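Local coordinates for periplasmic binding protein/LacI transcriptional regulator (Shewanella sp. ANA-3, PDB 5OCP) that binds L-arabinofuranose, in both alpha and beta forms, as the periplasmic component of an ABC transporter, probably handing the sugar on for uptake, at residues Q40-Q45 and T68-V73; V84-R89 and L100-S105; G111-Q116 and S270-V275. All coordinates share one frame; numbering follows the deposited sequence.

In the fold
The three contacts illustrate how chemistry follows position in a two-lobed sugar-binding fold. Interaction 2 is the buried one: neighbouring strands of the six-stranded parallel sheet of one lobe, joined mainly by backbone hydrogen bonds and ending at the bound sugar. Interaction 1 belongs to the same lobe but is only partly buried; there two helix starts meet through glutamine amides and a tryptophan ring, about 15 Å from interaction 2, centre to centre. Interaction 3 is a surface contact, where a lysine and two aliphatic side chains join a helix to the segment running from one sheet to the other. It touches interaction 2, with Ala104 O 2.8 Å from Ser270 OG.

Interaction 1 of 3, residues Q40-Q45 and T68-V73; sequences QKQENQ and TGWKPV
Gln42, in the first turn of helix 42-54, reaches across to Thr68 and Trp70 with a fully extended side chain. Its CG stands anti to the backbone N (chi1 174°), which aims the amide straight at the loop ahead of helix 71-79. There NE2 donates to Thr68 O at 2.7 Å, a nearly straight bond (167°) that runs in the plane of the carbonyl and in that of the amide. The other end of the amide is held too: OE1 of Gln42 accepts from a water at 2.8 Å, and this water lies 2.7 Å from Thr68 OG1, so that both polar atoms of Gln42 are tied to one threonine. The same NE2 sits over a face of the Trp70 indole, 3.1 Å from CE2, the amide tilted 49° to the ring. Trp70 NE1 also lies close to this NE2, but both are donors and no bond forms between them; NE1 donates to Val66 O. One turn further on, Gln45 meets the rim of the same ring. Its amide stands perpendicular to the indole, with OE1 3.6 Å from Trp70 CH2, while its CB lies 3.7 Å from that CH2. Bonds to the backbone of Ala63 and Val65 and to Ser6 OG hold this buried amide in place where it meets the edge of the ring. Were the indole cut back to an alanine, Gln42 NE2 would probably lose the face it lies over, a gap would open beside Gln45, and Val66 O would be left without its donor. The arrangement is that of a type I periplasmic binding protein, a Rossmann-like alpha/beta lobe in which successive helices begin side by side, each following the C-terminal end of a strand of the parallel sheet.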
loop_
_atom_site.group_PDB
_atom_site.type_symbol
_atom_site.label_atom_id
_atom_site.label_comp_id
_atom_site.label_asym_id
_atom_site.label_seq_id
_atom_site.Cartn_x
_atom_site.Cartn_y
_atom_site.Cartn_z
ATOM N N GLN A 40 3.810 -12.054 6.481
ATOM C CA GLN A 40 4.322 -10.847 7.164
ATOM C C GLN A 40 5.792 -10.904 7.629
ATOM O O GLN A 40 6.231 -9.928 8.264
ATOM C CB GLN A 40 3.416 -10.336 8.285
ATOM C CG GLN A 40 1.903 -10.585 8.165
ATOM C CD GLN A 40 1.260 -10.120 6.864
ATOM O OE1 GLN A 40 0.330 -10.843 6.310
ATOM N NE2 GLN A 40 1.701 -8.910 6.370
ATOM N N LYS A 41 6.528 -11.980 7.377
ATOM C CA LYS A 41 7.892 -12.134 7.933
ATOM C C LYS A 41 8.968 -12.018 6.866
ATOM O O LYS A 41 9.007 -12.797 5.893
ATOM C CB LYS A 41 8.013 -13.438 8.705
ATOM C CG LYS A 41 7.005 -13.507 9.837
ATOM C CD LYS A 41 7.128 -14.856 10.521
ATOM C CE LYS A 41 6.348 -14.862 11.842
ATOM N NZ LYS A 41 7.029 -15.741 12.853
ATOM N N GLN A 42 9.915 -11.080 7.036
ATOM C CA GLN A 42 10.965 -10.921 6.078
ATOM C C GLN A 42 11.771 -12.208 5.897
ATOM O O GLN A 42 12.224 -12.573 4.812
ATOM C CB GLN A 42 11.903 -9.744 6.473
ATOM C CG GLN A 42 13.124 -9.673 5.526
ATOM C CD GLN A 42 13.964 -8.471 5.778
ATOM O OE1 GLN A 42 13.972 -8.005 6.927
ATOM N NE2 GLN A 42 14.654 -7.907 4.701
ATOM N N GLU A 43 11.979 -12.929 6.991
ATOM C CA GLU A 43 12.695 -14.144 6.884
ATOM C C GLU A 43 12.093 -15.133 5.934
ATOM O O GLU A 43 12.794 -15.823 5.251
ATOM C CB GLU A 43 12.878 -14.789 8.283
ATOM C CG GLU A 43 14.176 -14.359 8.894
ATOM C CD GLU A 43 15.410 -14.664 7.974
ATOM O OE1 GLU A 43 16.309 -13.784 7.844
ATOM O OE2 GLU A 43 15.446 -15.749 7.299
ATOM N N ASN A 44 10.763 -15.156 5.892
ATOM C CA ASN A 44 10.098 -16.029 4.882
ATOM C C ASN A 44 10.282 -15.551 3.447
ATOM O O ASN A 44 10.390 -16.357 2.505
ATOM C CB ASN A 44 8.648 -16.199 5.230
ATOM C CG ASN A 44 8.426 -16.957 6.530
ATOM O OD1 ASN A 44 9.269 -17.791 6.908
ATOM N ND2 ASN A 44 7.243 -16.785 7.144
ATOM N N GLN A 45 10.364 -14.219 3.269
ATOM C CA GLN A 45 10.705 -13.732 1.950
ATOM C C GLN A 45 12.059 -14.150 1.524
ATOM O O GLN A 45 12.259 -14.585 0.390
ATOM C CB GLN A 45 10.602 -12.200 1.841
ATOM C CG GLN A 45 9.246 -11.653 2.185
ATOM C CD GLN A 45 8.990 -10.231 1.728
ATOM O OE1 GLN A 45 9.171 -9.309 2.499
ATOM N NE2 GLN A 45 8.578 -10.072 0.478
ATOM N N THR A 68 15.371 -2.858 5.175
ATOM C CA THR A 68 16.694 -3.320 5.546
ATOM C C THR A 68 16.853 -4.810 5.321
ATOM O O THR A 68 15.855 -5.526 5.305
ATOM C CB THR A 68 16.873 -3.048 7.058
ATOM O OG1 THR A 68 15.750 -3.558 7.802
ATOM C CG2 THR A 68 16.848 -1.550 7.271
ATOM N N GLY A 69 18.098 -5.288 5.214
ATOM C CA GLY A 69 18.418 -6.713 5.380
ATOM C C GLY A 69 18.409 -7.521 4.115
ATOM O O GLY A 69 18.421 -8.760 4.160
ATOM N N TRP A 70 18.344 -6.855 2.978
ATOM C CA TRP A 70 18.246 -7.530 1.694
ATOM C C TRP A 70 19.560 -7.825 0.982
ATOM O O TRP A 70 19.578 -8.597 -0.002
ATOM C CB TRP A 70 17.337 -6.768 0.710
ATOM C CG TRP A 70 15.918 -6.686 1.261
ATOM C CD1 TRP A 70 15.383 -5.652 1.913
ATOM C CD2 TRP A 70 14.909 -7.711 1.192
ATOM N NE1 TRP A 70 14.066 -5.923 2.250
ATOM C CE2 TRP A 70 13.761 -7.193 1.812
ATOM C CE3 TRP A 70 14.855 -8.986 0.627
ATOM C CZ2 TRP A 70 12.583 -7.930 1.931
ATOM C CZ3 TRP A 70 13.688 -9.692 0.737
ATOM C CH2 TRP A 70 12.552 -9.147 1.364
ATOM N N LYS A 71 20.633 -7.164 1.358
ATOM C CA LYS A 71 21.840 -7.256 0.543
ATOM C C LYS A 71 22.413 -8.656 0.292
ATOM O O LYS A 71 22.737 -9.047 -0.862
ATOM C CB LYS A 71 22.948 -6.347 1.159
ATOM C CG LYS A 71 24.220 -6.296 0.311
ATOM C CD LYS A 71 25.110 -5.074 0.540
ATOM C CE LYS A 71 25.483 -4.891 2.013
ATOM N NZ LYS A 71 26.846 -4.282 2.206
ATOM N N PRO A 72 22.464 -9.469 1.339
ATOM C CA PRO A 72 23.003 -10.840 1.115
ATOM C C PRO A 72 22.238 -11.618 0.069
ATOM O O PRO A 72 22.861 -12.173 -0.860
ATOM C CB PRO A 72 22.922 -11.482 2.482
ATOM C CG PRO A 72 22.924 -10.361 3.437
ATOM C CD PRO A 72 22.179 -9.223 2.743
ATOM N N VAL A 73 20.874 -11.651 0.187
ATOM C CA VAL A 73 20.103 -12.405 -0.805
ATOM C C VAL A 73 20.172 -11.800 -2.185
ATOM O O VAL A 73 20.216 -12.527 -3.167
ATOM C CB VAL A 73 18.662 -12.758 -0.299
ATOM C CG1 VAL A 73 17.675 -11.559 -0.387
ATOM C CG2 VAL A 73 18.162 -13.981 -1.010
HETATM O O HOH W 1 15.673 -6.182 8.235
#

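Interaction 2 of 3, residues V84-R89 and L100-S105; sequences VVIVDR and LTRIAS. With AHR (alpha-L-arabinofuranose), chain I; FUB (beta-L-arabinofuranose), chain J.
In the parallel sheet of this Rossmann-like lobe, strands 84-87 and 101-104 are neighbours, Ile86 pairing with Arg102 and Val87 with Ile103 at an angle of 24°. Ile86 is bonded through both its backbone N and its O: N donates to Thr101 O and O accepts from Ile103 N, each at 2.9 Å. Asp88 N donates to Ile103 O as the strand ends. Val85, Val87 and Ile103 share a face of the sheet, with Val85 CG1 4.1 Å from Ile103 CG1; helix 248-259 covers Val85. The turn after strand 84-87 brings Asp88 and Arg89 to the sugar site. Arg89 lays the edge of its guanidinium against either anomer of arabinofuranose, NE donating to O5 at 3.0 Å and NH2 to O4 at 2.9 Å. Asp88 OD1 lies 2.6 Å from the same O5, while its OD2 forms a salt bridge with Arg15. Arg102 is a second-shell residue, holding the backbone of this turn. With CG anti to its own N (chi1 167°) and the chain extended, it brings NE to within 2.8 Å of Arg89 O; that donor stands above the carbonyl plane, and Ala104 CB lies over the centre of one face of the guanidinium.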
loop_
_atom_site.group_PDB
_atom_site.type_symbol
_atom_site.label_atom_id
_atom_site.label_comp_id
_atom_site.label_asym_id
_atom_site.label_seq_id
_atom_site.Cartn_x
_atom_site.Cartn_y
_atom_site.Cartn_z
ATOM N N VAL A 84 16.420 -9.116 -10.648
ATOM C CA VAL A 84 15.491 -8.910 -9.572
ATOM C C VAL A 84 14.721 -7.566 -9.852
ATOM O O VAL A 84 15.336 -6.599 -10.106
ATOM C CB VAL A 84 16.212 -8.832 -8.245
ATOM C CG1 VAL A 84 15.249 -8.483 -7.141
ATOM C CG2 VAL A 84 16.864 -10.159 -7.908
ATOM N N VAL A 85 13.391 -7.591 -9.774
ATOM C CA VAL A 85 12.625 -6.358 -9.839
ATOM C C VAL A 85 11.985 -6.153 -8.467
ATOM O O VAL A 85 11.418 -7.099 -7.873
ATOM C CB VAL A 85 11.574 -6.466 -10.861
ATOM C CG1 VAL A 85 10.714 -5.189 -10.857
ATOM C CG2 VAL A 85 12.215 -6.680 -12.239
ATOM N N ILE A 86 12.114 -4.927 -7.951
ATOM C CA ILE A 86 11.458 -4.592 -6.717
ATOM C C ILE A 86 10.156 -3.955 -7.060
ATOM O O ILE A 86 10.079 -3.136 -7.979
ATOM C CB ILE A 86 12.332 -3.575 -5.933
ATOM C CG1 ILE A 86 13.749 -4.076 -5.698
ATOM C CG2 ILE A 86 11.679 -3.168 -4.614
ATOM C CD1 ILE A 86 13.815 -5.396 -4.928
ATOM N N VAL A 87 9.075 -4.278 -6.324
ATOM C CA VAL A 87 7.776 -3.694 -6.535
ATOM C C VAL A 87 7.173 -3.233 -5.184
ATOM O O VAL A 87 7.457 -3.785 -4.141
ATOM C CB VAL A 87 6.771 -4.633 -7.184
ATOM C CG1 VAL A 87 7.242 -4.959 -8.607
ATOM C CG2 VAL A 87 6.571 -5.907 -6.384
ATOM N N ASP A 88 6.382 -2.193 -5.279
ATOM C CA ASP A 88 5.532 -1.722 -4.173
ATOM C C ASP A 88 6.400 -0.971 -3.202
ATOM O O ASP A 88 6.640 0.237 -3.429
ATOM C CB ASP A 88 4.655 -2.875 -3.640
ATOM C CG ASP A 88 4.056 -2.575 -2.248
ATOM O OD1 ASP A 88 3.812 -1.368 -1.940
ATOM O OD2 ASP A 88 3.887 -3.533 -1.420
ATOM N N ARG A 89 6.944 -1.610 -2.183
ATOM C CA ARG A 89 7.820 -0.940 -1.228
ATOM C C ARG A 89 9.252 -0.871 -1.765
ATOM O O ARG A 89 9.504 -1.137 -2.974
ATOM C CB ARG A 89 7.710 -1.560 0.161
ATOM C CG ARG A 89 6.276 -1.567 0.660
ATOM C CD ARG A 89 6.154 -2.237 2.023
ATOM N NE ARG A 89 4.717 -2.277 2.440
ATOM C CZ ARG A 89 4.286 -2.964 3.506
ATOM N NH1 ARG A 89 5.101 -3.688 4.254
ATOM N NH2 ARG A 89 2.967 -3.028 3.769
ATOM N N LEU A 100 17.314 -4.834 -11.089
ATOM C CA LEU A 100 17.076 -4.413 -12.410
ATOM C C LEU A 100 16.340 -3.066 -12.353
ATOM O O LEU A 100 16.768 -2.122 -12.956
ATOM C CB LEU A 100 16.288 -5.478 -13.164
ATOM C CG LEU A 100 15.814 -5.173 -14.546
ATOM C CD1 LEU A 100 16.960 -4.764 -15.516
ATOM C CD2 LEU A 100 15.029 -6.258 -15.177
ATOM N N THR A 101 15.235 -3.016 -11.616
ATOM C CA THR A 101 14.460 -1.787 -11.492
ATOM C C THR A 101 13.372 -1.908 -10.431
ATOM O O THR A 101 13.117 -2.993 -9.908
ATOM C CB THR A 101 13.811 -1.394 -12.833
ATOM O OG1 THR A 101 13.262 -0.074 -12.732
ATOM C CG2 THR A 101 12.707 -2.373 -13.198
ATOM N N ARG A 102 12.733 -0.785 -10.118
ATOM C CA ARG A 102 11.671 -0.757 -9.121
ATOM C C ARG A 102 10.398 -0.141 -9.694
ATOM O O ARG A 102 10.425 0.953 -10.256
ATOM C CB ARG A 102 12.119 0.021 -7.882
ATOM C CG ARG A 102 10.989 0.373 -6.928
ATOM C CD ARG A 102 11.524 0.780 -5.564
ATOM N NE ARG A 102 10.453 0.971 -4.592
ATOM C CZ ARG A 102 9.978 2.157 -4.227
ATOM N NH1 ARG A 102 10.479 3.266 -4.756
ATOM N NH2 ARG A 102 9.001 2.237 -3.334
ATOM N N ILE A 103 9.286 -0.853 -9.549
ATOM C CA ILE A 103 8.005 -0.384 -10.050
ATOM C C ILE A 103 7.201 0.022 -8.828
ATOM O O ILE A 103 6.960 -0.801 -7.984
ATOM C CB ILE A 103 7.236 -1.452 -10.791
ATOM C CG1 ILE A 103 8.094 -2.166 -11.832
ATOM C CG2 ILE A 103 5.955 -0.857 -11.363
ATOM C CD1 ILE A 103 8.902 -1.259 -12.780
ATOM N N ALA A 104 6.855 1.314 -8.685
ATOM C CA ALA A 104 6.230 1.741 -7.465
ATOM C C ALA A 104 5.409 3.017 -7.706
ATOM O O ALA A 104 5.681 3.754 -8.646
ATOM C CB ALA A 104 7.255 1.943 -6.377
ATOM N N SER A 105 4.473 3.293 -6.825
ATOM C CA SER A 105 3.922 4.640 -6.724
ATOM C C SER A 105 4.830 5.489 -5.860
ATOM O O SER A 105 5.812 5.002 -5.239
ATOM C CB SER A 105 2.504 4.596 -6.119
ATOM O OG SER A 105 2.665 4.095 -4.776
HETATM O O5 AHR I . 2.817 -1.136 0.421
HETATM C C5 AHR I . 1.491 -0.792 0.163
HETATM C C4 AHR I . 0.686 -0.791 1.449
HETATM O O4 AHR I . 0.817 -2.014 2.133
HETATM C C3 AHR I . -0.813 -0.549 1.186
HETATM O O3 AHR I . -1.035 0.822 1.108
HETATM C C2 AHR I . -1.397 -1.265 2.392
HETATM O O2 AHR I . -2.740 -1.638 2.293
HETATM C C1 AHR I . -0.508 -2.496 2.405
HETATM O O1 AHR I . -0.540 -3.042 3.623
HETATM O O5 FUB J . 2.816 -1.135 0.421
HETATM C C5 FUB J . 1.488 -0.797 0.167
HETATM C C4 FUB J . 0.682 -0.801 1.455
HETATM O O4 FUB J . 0.820 -2.013 2.156
HETATM C C3 FUB J . -0.815 -0.566 1.198
HETATM O O3 FUB J . -1.032 0.808 1.101
HETATM C C2 FUB J . -1.408 -1.219 2.441
HETATM O O2 FUB J . -2.747 -1.633 2.299
HETATM C C1 FUB J . -0.424 -2.329 2.809
HETATM O O1 FUB J . -0.871 -3.459 2.238
HETATM O O HOH W 2 4.244 1.515 -4.507
#

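Interaction 3 of 3, residues G111-Q116 and S270-V275; sequences GRKIGQ and STTGDV
Lys113 and Val275 bring helix 107-121 against one of the segments that cross between the two lobes, an element characteristic of type I periplasmic binding proteins: residues 270-275 leave strand 268-270 of one sheet and enter strand 275-277 of the other. Lys113 has the most surface buried here and meets the segment through CB and through CD, CE and NZ. At its root, CB packs 3.8 Å from Val275 CG2. The chain runs out towards Gly273 and bends about its CG-CD bond (chi3 92°) and again about CD-CE, which carries the ammonium group onto the loop backbone, NZ donating to Gly273 O at 2.8 Å. The donor lies above the carbonyl plane rather than on a lone pair, and CE also touches Gly273 O, at 3.2 Å. Val275 divides the work between its two methyls: CG2 faces Lys113, whereas CG1, placed anti to the backbone N (chi1 180°), turns to Ile114 CD1 at 4.3 Å. Ile114 is the buried partner, continuing inward onto Val241 and Phe147, so the contact runs from an apolar interior to a charged outer end. There Glu109 of its own helix forms a salt bridge with the lysine. Asp274 OD1 makes a long salt bridge with Lys113 NZ at 3.9 Å, supplemented by a water that accepts from that NZ at 2.7 Å and donates to OD1 at 2.6 Å.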
loop_
_atom_site.group_PDB
_atom_site.type_symbol
_atom_site.label_atom_id
_atom_site.label_comp_id
_atom_site.label_asym_id
_atom_site.label_seq_id
_atom_site.Cartn_x
_atom_site.Cartn_y
_atom_site.Cartn_z
ATOM N N GLY A 111 0.803 10.853 0.251
ATOM C CA GLY A 111 0.647 11.597 1.536
ATOM C C GLY A 111 0.466 13.079 1.361
ATOM O O GLY A 111 -0.419 13.696 1.994
ATOM N N ARG A 112 1.193 13.668 0.414
ATOM C CA ARG A 112 1.004 15.080 0.078
ATOM C C ARG A 112 -0.404 15.366 -0.482
ATOM O O ARG A 112 -1.016 16.346 -0.063
ATOM C CB ARG A 112 2.073 15.598 -0.889
ATOM C CG ARG A 112 3.433 15.649 -0.339
ATOM C CD ARG A 112 4.350 16.580 -1.160
ATOM N NE ARG A 112 4.503 16.144 -2.567
ATOM C CZ ARG A 112 5.354 15.206 -2.980
ATOM N NH1 ARG A 112 6.157 14.596 -2.136
ATOM N NH2 ARG A 112 5.416 14.911 -4.257
ATOM N N LYS A 113 -0.890 14.581 -1.464
ATOM C CA LYS A 113 -2.196 14.845 -2.083
ATOM C C LYS A 113 -3.332 14.725 -1.084
ATOM O O LYS A 113 -4.248 15.543 -1.065
ATOM C CB LYS A 113 -2.435 13.874 -3.263
ATOM C CG LYS A 113 -1.603 14.241 -4.495
ATOM C CD LYS A 113 -1.492 13.043 -5.391
ATOM C CE LYS A 113 -2.551 12.979 -6.408
ATOM N NZ LYS A 113 -1.823 12.421 -7.597
ATOM N N ILE A 114 -3.238 13.718 -0.197
ATOM C CA ILE A 114 -4.326 13.519 0.791
ATOM C C ILE A 114 -4.242 14.623 1.854
ATOM O O ILE A 114 -5.276 15.146 2.292
ATOM C CB ILE A 114 -4.364 12.038 1.275
ATOM C CG1 ILE A 114 -5.762 11.726 1.830
ATOM C CG2 ILE A 114 -3.238 11.720 2.199
ATOM C CD1 ILE A 114 -6.802 11.654 0.765
ATOM N N GLY A 115 -3.034 14.980 2.259
ATOM C CA GLY A 115 -2.851 16.118 3.187
ATOM C C GLY A 115 -3.372 17.414 2.635
ATOM O O GLY A 115 -4.031 18.190 3.309
ATOM N N GLN A 116 -3.090 17.699 1.372
ATOM C CA GLN A 116 -3.589 18.914 0.766
ATOM C C GLN A 116 -5.071 18.927 0.673
ATOM O O GLN A 116 -5.696 19.947 0.955
ATOM C CB GLN A 116 -2.962 19.128 -0.624
ATOM C CG GLN A 116 -3.172 20.517 -1.201
ATOM C CD GLN A 116 -2.574 21.618 -0.341
ATOM O OE1 GLN A 116 -1.378 21.673 -0.140
ATOM N NE2 GLN A 116 -3.420 22.433 0.263
ATOM N N SER A 270 7.609 4.943 -12.065
ATOM C CA SER A 270 6.626 5.269 -11.069
ATOM C C SER A 270 5.455 6.050 -11.631
ATOM O O SER A 270 5.653 6.977 -12.389
ATOM C CB SER A 270 7.346 6.050 -9.984
ATOM O OG SER A 270 6.474 6.458 -8.922
ATOM N N THR A 271 4.234 5.762 -11.117
ATOM C CA THR A 271 3.051 6.564 -11.413
ATOM C C THR A 271 2.201 6.499 -10.135
ATOM O O THR A 271 2.209 5.428 -9.494
ATOM C CB THR A 271 2.186 5.983 -12.566
ATOM O OG1 THR A 271 2.936 6.046 -13.789
ATOM C CG2 THR A 271 0.930 6.754 -12.784
ATOM N N THR A 272 1.572 7.612 -9.802
ATOM C CA THR A 272 0.807 7.741 -8.550
ATOM C C THR A 272 -0.646 8.023 -8.885
ATOM O O THR A 272 -0.961 8.704 -9.854
ATOM C CB THR A 272 1.468 8.808 -7.667
ATOM O OG1 THR A 272 2.829 8.402 -7.442
ATOM C CG2 THR A 272 0.781 9.016 -6.321
ATOM N N GLY A 273 -1.546 7.496 -8.072
ATOM C CA GLY A 273 -2.954 7.683 -8.274
ATOM C C GLY A 273 -3.482 9.039 -7.837
ATOM O O GLY A 273 -2.825 9.876 -7.180
ATOM N N ASP A 274 -4.793 9.155 -8.078
ATOM C CA ASP A 274 -5.563 10.381 -7.808
ATOM C C ASP A 274 -6.366 10.247 -6.494
ATOM O O ASP A 274 -6.554 9.161 -5.986
ATOM C CB ASP A 274 -6.557 10.691 -8.919
ATOM C CG ASP A 274 -5.908 11.242 -10.176
ATOM O OD1 ASP A 274 -4.707 11.648 -10.140
ATOM O OD2 ASP A 274 -6.627 11.205 -11.222
ATOM N N VAL A 275 -6.756 11.418 -5.953
ATOM C CA VAL A 275 -7.658 11.509 -4.792
ATOM C C VAL A 275 -9.120 11.300 -5.254
ATOM O O VAL A 275 -9.586 12.009 -6.181
ATOM C CB VAL A 275 -7.544 12.889 -4.169
ATOM C CG1 VAL A 275 -8.453 12.972 -3.005
ATOM C CG2 VAL A 275 -6.161 13.169 -3.668
HETATM O O HOH W 3 -2.875 13.516 -9.857
#